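Local coordinates for protein metal-dependent hydrolase (Lactobacillus plantarum, PDB 2F6K) that probably acts as a manganese-dependent decarboxylase of the amidohydrolase superfamily, resembling the enzyme that removes carbon dioxide from aminocarboxymuconate semialdehyde, at residues L174-L188 with I203-I217. Sequence-based numbering, arbitrary orientation.
Sequences LGFFMDTTMTFINML and IPHAGAFLGIVDDRI
Phe177 and Phe209 both carry CG beside the backbone N and anti to the carbonyl carbon (chi1 -83° and -64°), and their rings meet as an offset edge-to-face pair, with the edge of Phe177 turned to the face of Phe209. The two ring centroids are 5.5 Å apart. In this TIM-barrel amidohydrolase the pair joins helix 171-189 to the loop between strand 200-203 and helix 210-225. Phe177 CB also sits over the Phe209 ring, while Ala208 CA, held in the type II' turn Gly207-Leu210, covers a face of the Phe177 ring. His205 completes the aromatic cluster, its ring slid away from that of Phe177; it lies close to the bound manganese and its NE2 makes a weak hydrogen bond with Asp266, a metal ligand. A water in the plane of the imidazole lies 2.7 Å from His205 ND1 and 2.8 Å from Thr180 OG1, linking the two. Farther along, Phe184 swings CG anti to its N (chi1 177°), presenting a face to Leu210 CD1, which stands 3.5 Å from the ring centroid. Ile185 and Leu188 close that end against Ile217 CD1. In a neighbouring subunit, another Phe209 stacks on this one. Thr181 OG1 donates to Phe177 O at 2.6 Å, it and Thr181 N reaching that oxygen from opposite faces of its carbonyl plane, and accepts a weak bond from Phe209 N at 3.3 Å.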
ATOM      1  N   LEU A 174      15.789  -1.600   9.056  1.00 30.98           N
ATOM      2  CA  LEU A 174      14.950  -2.788   8.960  1.00 30.20           C
ATOM      3  C   LEU A 174      14.427  -2.993   7.529  1.00 32.31           C
ATOM      4  O   LEU A 174      14.347  -4.124   7.037  1.00 30.87           O
ATOM      5  CB  LEU A 174      13.765  -2.680   9.929  1.00 30.36           C
ATOM      6  CG  LEU A 174      12.719  -3.793   9.813  1.00 30.77           C
ATOM      7  CD1 LEU A 174      13.318  -5.112  10.282  1.00 30.63           C
ATOM      8  CD2 LEU A 174      11.496  -3.438  10.632  1.00 28.78           C
ATOM      9  N   GLY A 175      14.078  -1.890   6.871  1.00 30.49           N
ATOM     10  CA  GLY A 175      13.566  -1.962   5.514  1.00 29.46           C
ATOM     11  C   GLY A 175      14.504  -2.628   4.523  1.00 30.58           C
ATOM     12  O   GLY A 175      14.097  -3.515   3.761  1.00 30.85           O
ATOM     13  N   PHE A 176      15.763  -2.208   4.517  1.00 29.50           N
ATOM     14  CA  PHE A 176      16.726  -2.798   3.599  1.00 29.76           C
ATOM     15  C   PHE A 176      16.759  -4.320   3.741  1.00 31.11           C
ATOM     16  O   PHE A 176      16.711  -5.044   2.749  1.00 29.03           O
ATOM     17  CB  PHE A 176      18.118  -2.222   3.851  1.00 27.70           C
ATOM     18  CG  PHE A 176      18.369  -0.904   3.171  1.00 25.62           C
ATOM     19  CD1 PHE A 176      17.377  -0.287   2.415  1.00 23.81           C
ATOM     20  CD2 PHE A 176      19.614  -0.283   3.279  1.00 25.31           C
ATOM     21  CE1 PHE A 176      17.621   0.931   1.772  1.00 22.96           C
ATOM     22  CE2 PHE A 176      19.870   0.937   2.642  1.00 25.36           C
ATOM     23  CZ  PHE A 176      18.876   1.544   1.888  1.00 23.65           C
ATOM     24  N   PHE A 177      16.834  -4.805   4.976  1.00 31.19           N
ATOM     25  CA  PHE A 177      16.877  -6.238   5.197  1.00 32.44           C
ATOM     26  C   PHE A 177      15.637  -6.949   4.708  1.00 33.65           C
ATOM     27  O   PHE A 177      15.726  -8.017   4.098  1.00 34.79           O
ATOM     28  CB  PHE A 177      17.110  -6.557   6.667  1.00 31.41           C
ATOM     29  CG  PHE A 177      18.557  -6.509   7.067  1.00 31.16           C
ATOM     30  CD1 PHE A 177      19.045  -7.355   8.055  1.00 31.67           C
ATOM     31  CD2 PHE A 177      19.437  -5.637   6.437  1.00 32.69           C
ATOM     32  CE1 PHE A 177      20.386  -7.341   8.406  1.00 30.79           C
ATOM     33  CE2 PHE A 177      20.785  -5.616   6.784  1.00 33.61           C
ATOM     34  CZ  PHE A 177      21.258  -6.473   7.772  1.00 30.40           C
HETATM   35  N   MSE A 178      14.476  -6.367   4.968  1.00 34.95           N
HETATM   36  CA  MSE A 178      13.248  -6.992   4.519  1.00 34.89           C
HETATM   37  C   MSE A 178      13.259  -7.076   2.997  1.00 34.50           C
HETATM   38  O   MSE A 178      12.855  -8.092   2.419  1.00 35.82           O
HETATM   39  CB  MSE A 178      12.037  -6.199   5.008  1.00 35.48           C
HETATM   40  CG  MSE A 178      11.919  -6.150   6.533  1.00 45.50           C
HETATM   41 SE   MSE A 178      10.222  -5.426   7.183  1.00 57.85          SE
HETATM   42  CE  MSE A 178      10.390  -3.607   6.527  1.00 43.81           C
ATOM     43  N   ASP A 179      13.762  -6.032   2.341  1.00 32.00           N
ATOM     44  CA  ASP A 179      13.780  -6.036   0.887  1.00 31.77           C
ATOM     45  C   ASP A 179      14.746  -7.038   0.277  1.00 30.95           C
ATOM     46  O   ASP A 179      14.406  -7.715  -0.695  1.00 31.78           O
ATOM     47  CB  ASP A 179      14.073  -4.644   0.340  1.00 30.23           C
ATOM     48  CG  ASP A 179      13.226  -4.324  -0.876  1.00 30.75           C
ATOM     49  OD1 ASP A 179      11.984  -4.296  -0.747  1.00 31.42           O
ATOM     50  OD2 ASP A 179      13.794  -4.116  -1.964  1.00 30.12           O
ATOM     51  N   THR A 180      15.944  -7.139   0.842  1.00 28.91           N
ATOM     52  CA  THR A 180      16.922  -8.084   0.334  1.00 25.58           C
ATOM     53  C   THR A 180      16.357  -9.484   0.489  1.00 28.10           C
ATOM     54  O   THR A 180      16.472 -10.317  -0.412  1.00 25.71           O
ATOM     55  CB  THR A 180      18.254  -7.988   1.098  1.00 22.03           C
ATOM     56  OG1 THR A 180      18.903  -6.755   0.763  1.00 18.40           O
ATOM     57  CG2 THR A 180      19.173  -9.154   0.730  1.00 15.65           C
ATOM     58  N   THR A 181      15.716  -9.718   1.628  1.00 27.58           N
ATOM     59  CA  THR A 181      15.145 -11.016   1.919  1.00 27.93           C
ATOM     60  C   THR A 181      14.017 -11.363   0.956  1.00 31.57           C
ATOM     61  O   THR A 181      13.949 -12.485   0.437  1.00 30.17           O
ATOM     62  CB  THR A 181      14.607 -11.078   3.357  1.00 27.44           C
ATOM     63  OG1 THR A 181      15.613 -10.618   4.273  1.00 25.56           O
ATOM     64  CG2 THR A 181      14.242 -12.518   3.714  1.00 24.55           C
HETATM   65  N   MSE A 182      13.129 -10.406   0.718  1.00 33.22           N
HETATM   66  CA  MSE A 182      12.019 -10.656  -0.187  1.00 34.14           C
HETATM   67  C   MSE A 182      12.548 -10.904  -1.597  1.00 33.36           C
HETATM   68  O   MSE A 182      12.057 -11.788  -2.301  1.00 33.23           O
HETATM   69  CB  MSE A 182      11.040  -9.478  -0.185  1.00 34.78           C
HETATM   70  CG  MSE A 182      10.353  -9.236   1.158  1.00 37.07           C
HETATM   71 SE   MSE A 182       8.863  -7.964   1.045  1.00 46.16          SE
HETATM   72  CE  MSE A 182       9.853  -6.303   1.071  1.00 37.75           C
ATOM     73  N   THR A 183      13.569 -10.144  -1.991  1.00 28.46           N
ATOM     74  CA  THR A 183      14.145 -10.287  -3.317  1.00 29.72           C
ATOM     75  C   THR A 183      14.808 -11.646  -3.549  1.00 31.15           C
ATOM     76  O   THR A 183      14.650 -12.233  -4.619  1.00 33.75           O
ATOM     77  CB  THR A 183      15.162  -9.171  -3.608  1.00 30.92           C
ATOM     78  OG1 THR A 183      14.511  -7.899  -3.507  1.00 34.16           O
ATOM     79  CG2 THR A 183      15.734  -9.321  -5.019  1.00 30.86           C
ATOM     80  N   PHE A 184      15.547 -12.143  -2.560  1.00 31.18           N
ATOM     81  CA  PHE A 184      16.206 -13.442  -2.685  1.00 30.81           C
ATOM     82  C   PHE A 184      15.175 -14.545  -2.936  1.00 31.88           C
ATOM     83  O   PHE A 184      15.355 -15.404  -3.796  1.00 33.39           O
ATOM     84  CB  PHE A 184      16.975 -13.778  -1.408  1.00 28.25           C
ATOM     85  CG  PHE A 184      17.623 -15.135  -1.429  1.00 27.15           C
ATOM     86  CD1 PHE A 184      18.765 -15.363  -2.189  1.00 26.86           C
ATOM     87  CD2 PHE A 184      17.114 -16.174  -0.667  1.00 28.08           C
ATOM     88  CE1 PHE A 184      19.393 -16.603  -2.184  1.00 27.42           C
ATOM     89  CE2 PHE A 184      17.739 -17.428  -0.654  1.00 25.45           C
ATOM     90  CZ  PHE A 184      18.879 -17.636  -1.414  1.00 27.38           C
ATOM     91  N   ILE A 185      14.098 -14.523  -2.167  1.00 29.55           N
ATOM     92  CA  ILE A 185      13.072 -15.525  -2.310  1.00 30.88           C
ATOM     93  C   ILE A 185      12.387 -15.373  -3.667  1.00 32.62           C
ATOM     94  O   ILE A 185      12.019 -16.360  -4.304  1.00 32.00           O
ATOM     95  CB  ILE A 185      12.054 -15.398  -1.159  1.00 28.95           C
ATOM     96  CG1 ILE A 185      12.795 -15.558   0.174  1.00 29.43           C
ATOM     97  CG2 ILE A 185      10.952 -16.437  -1.308  1.00 26.10           C
ATOM     98  CD1 ILE A 185      11.918 -15.499   1.410  1.00 31.96           C
ATOM     99  N   ASN A 186      12.235 -14.132  -4.116  1.00 30.89           N
ATOM    100  CA  ASN A 186      11.597 -13.877  -5.394  1.00 30.27           C
ATOM    101  C   ASN A 186      12.433 -14.578  -6.461  1.00 31.09           C
ATOM    102  O   ASN A 186      11.908 -15.184  -7.398  1.00 30.61           O
ATOM    103  CB  ASN A 186      11.556 -12.372  -5.659  1.00 28.12           C
ATOM    104  CG  ASN A 186      10.635 -12.007  -6.804  1.00 28.27           C
ATOM    105  OD1 ASN A 186      11.067 -11.452  -7.811  1.00 29.26           O
ATOM    106  ND2 ASN A 186       9.355 -12.316  -6.654  1.00 20.63           N
HETATM  107  N   MSE A 187      13.747 -14.496  -6.298  1.00 30.03           N
HETATM  108  CA  MSE A 187      14.668 -15.110  -7.230  1.00 29.90           C
HETATM  109  C   MSE A 187      14.554 -16.637  -7.165  1.00 30.58           C
HETATM  110  O   MSE A 187      14.752 -17.333  -8.158  1.00 30.11           O
HETATM  111  CB  MSE A 187      16.080 -14.628  -6.916  1.00 31.27           C
HETATM  112  CG  MSE A 187      16.239 -13.135  -7.147  1.00 35.09           C
HETATM  113 SE   MSE A 187      17.941 -12.432  -6.580  1.00 46.75          SE
HETATM  114  CE  MSE A 187      19.030 -12.808  -8.139  1.00 40.02           C
ATOM    115  N   LEU A 188      14.222 -17.161  -5.993  1.00 32.35           N
ATOM    116  CA  LEU A 188      14.052 -18.598  -5.862  1.00 35.11           C
ATOM    117  C   LEU A 188      12.823 -18.975  -6.681  1.00 33.51           C
ATOM    118  O   LEU A 188      12.865 -19.865  -7.521  1.00 33.80           O
ATOM    119  CB  LEU A 188      13.826 -18.987  -4.401  1.00 34.30           C
ATOM    120  CG  LEU A 188      15.010 -18.817  -3.453  1.00 38.81           C
ATOM    121  CD1 LEU A 188      14.605 -19.272  -2.045  1.00 32.89           C
ATOM    122  CD2 LEU A 188      16.197 -19.623  -3.972  1.00 35.85           C
ATOM    123  N   ILE A 203      24.969 -11.128  -2.463  1.00 27.02           N
ATOM    124  CA  ILE A 203      23.861 -10.650  -1.637  1.00 25.67           C
ATOM    125  C   ILE A 203      24.502  -9.880  -0.469  1.00 26.98           C
ATOM    126  O   ILE A 203      25.268 -10.437   0.315  1.00 27.18           O
ATOM    127  CB  ILE A 203      23.003 -11.830  -1.146  1.00 24.34           C
ATOM    128  CG1 ILE A 203      22.349 -12.509  -2.357  1.00 26.26           C
ATOM    129  CG2 ILE A 203      21.936 -11.343  -0.185  1.00 25.00           C
ATOM    130  CD1 ILE A 203      21.554 -13.741  -2.026  1.00 26.36           C
ATOM    131  N   PRO A 204      24.194  -8.582  -0.349  1.00 26.76           N
ATOM    132  CA  PRO A 204      24.733  -7.701   0.693  1.00 28.07           C
ATOM    133  C   PRO A 204      24.318  -7.945   2.137  1.00 30.37           C
ATOM    134  O   PRO A 204      23.341  -8.652   2.414  1.00 31.05           O
ATOM    135  CB  PRO A 204      24.295  -6.322   0.217  1.00 28.96           C
ATOM    136  CG  PRO A 204      22.932  -6.609  -0.326  1.00 27.59           C
ATOM    137  CD  PRO A 204      23.153  -7.882  -1.128  1.00 29.16           C
ATOM    138  N   HIS A 205      25.091  -7.345   3.044  1.00 29.48           N
ATOM    139  CA  HIS A 205      24.844  -7.400   4.483  1.00 27.32           C
ATOM    140  C   HIS A 205      24.678  -8.801   5.066  1.00 28.53           C
ATOM    141  O   HIS A 205      23.733  -9.073   5.815  1.00 25.70           O
ATOM    142  CB  HIS A 205      23.615  -6.546   4.816  1.00 27.46           C
ATOM    143  CG  HIS A 205      23.689  -5.151   4.275  1.00 29.51           C
ATOM    144  ND1 HIS A 205      22.754  -4.640   3.401  1.00 31.04           N
ATOM    145  CD2 HIS A 205      24.595  -4.165   4.473  1.00 29.13           C
ATOM    146  CE1 HIS A 205      23.080  -3.400   3.082  1.00 28.19           C
ATOM    147  NE2 HIS A 205      24.194  -3.087   3.718  1.00 30.25           N
ATOM    148  N   ALA A 206      25.599  -9.691   4.716  1.00 28.73           N
ATOM    149  CA  ALA A 206      25.572 -11.057   5.229  1.00 27.88           C
ATOM    150  C   ALA A 206      24.252 -11.803   5.017  1.00 27.76           C
ATOM    151  O   ALA A 206      23.860 -12.631   5.843  1.00 29.63           O
ATOM    152  CB  ALA A 206      25.933 -11.047   6.704  1.00 23.33           C
ATOM    153  N   GLY A 207      23.567 -11.505   3.918  1.00 26.98           N
ATOM    154  CA  GLY A 207      22.323 -12.198   3.614  1.00 26.09           C
ATOM    155  C   GLY A 207      21.071 -11.716   4.311  1.00 25.66           C
ATOM    156  O   GLY A 207      20.042 -12.401   4.281  1.00 21.87           O
ATOM    157  N   ALA A 208      21.153 -10.540   4.929  1.00 25.48           N
ATOM    158  CA  ALA A 208      20.023  -9.960   5.643  1.00 25.51           C
ATOM    159  C   ALA A 208      19.393 -11.004   6.566  1.00 25.62           C
ATOM    160  O   ALA A 208      20.044 -11.465   7.500  1.00 31.41           O
ATOM    161  CB  ALA A 208      18.998  -9.422   4.651  1.00 24.80           C
ATOM    162  N   PHE A 209      18.150 -11.392   6.298  1.00 24.73           N
ATOM    163  CA  PHE A 209      17.450 -12.374   7.131  1.00 24.67           C
ATOM    164  C   PHE A 209      17.525 -13.813   6.626  1.00 26.48           C
ATOM    165  O   PHE A 209      16.898 -14.707   7.210  1.00 28.07           O
ATOM    166  CB  PHE A 209      15.972 -11.997   7.265  1.00 26.16           C
ATOM    167  CG  PHE A 209      15.731 -10.700   7.989  1.00 29.31           C
ATOM    168  CD1 PHE A 209      14.677  -9.875   7.614  1.00 22.74           C
ATOM    169  CD2 PHE A 209      16.569 -10.295   9.029  1.00 30.04           C
ATOM    170  CE1 PHE A 209      14.459  -8.664   8.253  1.00 28.03           C
ATOM    171  CE2 PHE A 209      16.359  -9.083   9.677  1.00 31.28           C
ATOM    172  CZ  PHE A 209      15.298  -8.262   9.285  1.00 26.73           C
ATOM    173  N   LEU A 210      18.266 -14.049   5.547  1.00 26.10           N
ATOM    174  CA  LEU A 210      18.359 -15.405   5.020  1.00 28.25           C
ATOM    175  C   LEU A 210      18.817 -16.412   6.086  1.00 28.47           C
ATOM    176  O   LEU A 210      18.319 -17.536   6.137  1.00 29.08           O
ATOM    177  CB  LEU A 210      19.295 -15.445   3.807  1.00 28.87           C
ATOM    178  CG  LEU A 210      18.860 -14.551   2.639  1.00 32.26           C
ATOM    179  CD1 LEU A 210      19.668 -14.892   1.385  1.00 27.81           C
ATOM    180  CD2 LEU A 210      17.370 -14.742   2.383  1.00 29.76           C
ATOM    181  N   GLY A 211      19.748 -15.999   6.943  1.00 26.46           N
ATOM    182  CA  GLY A 211      20.238 -16.872   7.993  1.00 26.90           C
ATOM    183  C   GLY A 211      19.133 -17.484   8.836  1.00 28.44           C
ATOM    184  O   GLY A 211      19.297 -18.572   9.384  1.00 28.94           O
ATOM    185  N   ILE A 212      17.999 -16.798   8.942  1.00 28.79           N
ATOM    186  CA  ILE A 212      16.885 -17.319   9.728  1.00 27.63           C
ATOM    187  C   ILE A 212      15.689 -17.874   8.932  1.00 28.40           C
ATOM    188  O   ILE A 212      15.079 -18.860   9.345  1.00 28.76           O
ATOM    189  CB  ILE A 212      16.363 -16.249  10.705  1.00 28.69           C
ATOM    190  CG1 ILE A 212      17.422 -15.989  11.782  1.00 27.92           C
ATOM    191  CG2 ILE A 212      15.028 -16.691  11.319  1.00 22.17           C
ATOM    192  CD1 ILE A 212      17.000 -14.958  12.830  1.00 27.67           C
ATOM    193  N   VAL A 213      15.342 -17.260   7.803  1.00 28.92           N
ATOM    194  CA  VAL A 213      14.192 -17.752   7.038  1.00 30.45           C
ATOM    195  C   VAL A 213      14.429 -19.016   6.222  1.00 28.13           C
ATOM    196  O   VAL A 213      13.502 -19.803   6.013  1.00 29.62           O
ATOM    197  CB  VAL A 213      13.625 -16.680   6.072  1.00 30.31           C
ATOM    198  CG1 VAL A 213      12.856 -15.657   6.849  1.00 34.85           C
ATOM    199  CG2 VAL A 213      14.750 -16.022   5.288  1.00 32.86           C
ATOM    200  N   ASP A 214      15.658 -19.211   5.761  1.00 27.95           N
ATOM    201  CA  ASP A 214      15.972 -20.387   4.955  1.00 29.77           C
ATOM    202  C   ASP A 214      15.366 -21.669   5.515  1.00 29.60           C
ATOM    203  O   ASP A 214      14.666 -22.391   4.804  1.00 34.10           O
ATOM    204  CB  ASP A 214      17.492 -20.547   4.790  1.00 25.83           C
ATOM    205  CG  ASP A 214      18.077 -19.568   3.780  1.00 29.45           C
ATOM    206  OD1 ASP A 214      17.295 -18.783   3.198  1.00 22.89           O
ATOM    207  OD2 ASP A 214      19.312 -19.581   3.567  1.00 31.21           O
ATOM    208  N   ASP A 215      15.599 -21.936   6.791  1.00 28.94           N
ATOM    209  CA  ASP A 215      15.088 -23.149   7.411  1.00 28.83           C
ATOM    210  C   ASP A 215      13.582 -23.200   7.463  1.00 28.66           C
ATOM    211  O   ASP A 215      12.990 -24.276   7.519  1.00 29.14           O
ATOM    212  CB  ASP A 215      15.663 -23.279   8.816  1.00 28.17           C
ATOM    213  CG  ASP A 215      17.163 -23.444   8.799  1.00 33.42           C
ATOM    214  OD1 ASP A 215      17.837 -22.862   9.672  1.00 37.07           O
ATOM    215  OD2 ASP A 215      17.673 -24.160   7.905  1.00 28.96           O
ATOM    216  N   ARG A 216      12.959 -22.033   7.423  1.00 27.96           N
ATOM    217  CA  ARG A 216      11.511 -21.951   7.489  1.00 29.90           C
ATOM    218  C   ARG A 216      10.856 -22.194   6.133  1.00 31.52           C
ATOM    219  O   ARG A 216       9.788 -22.801   6.050  1.00 28.03           O
ATOM    220  CB  ARG A 216      11.109 -20.572   8.020  1.00 30.48           C
ATOM    221  CG  ARG A 216       9.663 -20.446   8.469  1.00 29.71           C
ATOM    222  CD  ARG A 216       9.390 -19.006   8.909  1.00 39.61           C
ATOM    223  NE  ARG A 216       8.006 -18.792   9.318  1.00 41.59           N
ATOM    224  CZ  ARG A 216       7.466 -19.303  10.418  1.00 42.33           C
ATOM    225  NH1 ARG A 216       8.196 -20.057  11.227  1.00 42.83           N
ATOM    226  NH2 ARG A 216       6.193 -19.065  10.705  1.00 43.98           N
ATOM    227  N   ILE A 217      11.498 -21.724   5.071  1.00 33.39           N
ATOM    228  CA  ILE A 217      10.950 -21.875   3.728  1.00 35.03           C
ATOM    229  C   ILE A 217      11.521 -23.067   2.965  1.00 35.50           C
ATOM    230  O   ILE A 217      11.013 -23.432   1.900  1.00 33.89           O
ATOM    231  CB  ILE A 217      11.207 -20.610   2.899  1.00 35.03           C
ATOM    232  CG1 ILE A 217      12.707 -20.468   2.617  1.00 38.08           C
ATOM    233  CG2 ILE A 217      10.696 -19.396   3.656  1.00 33.43           C
ATOM    234  CD1 ILE A 217      13.063 -19.281   1.749  1.00 37.98           C
TER
HETATM  235  O   HOH W   1      21.025  -6.532   2.552  1.00 43.95           O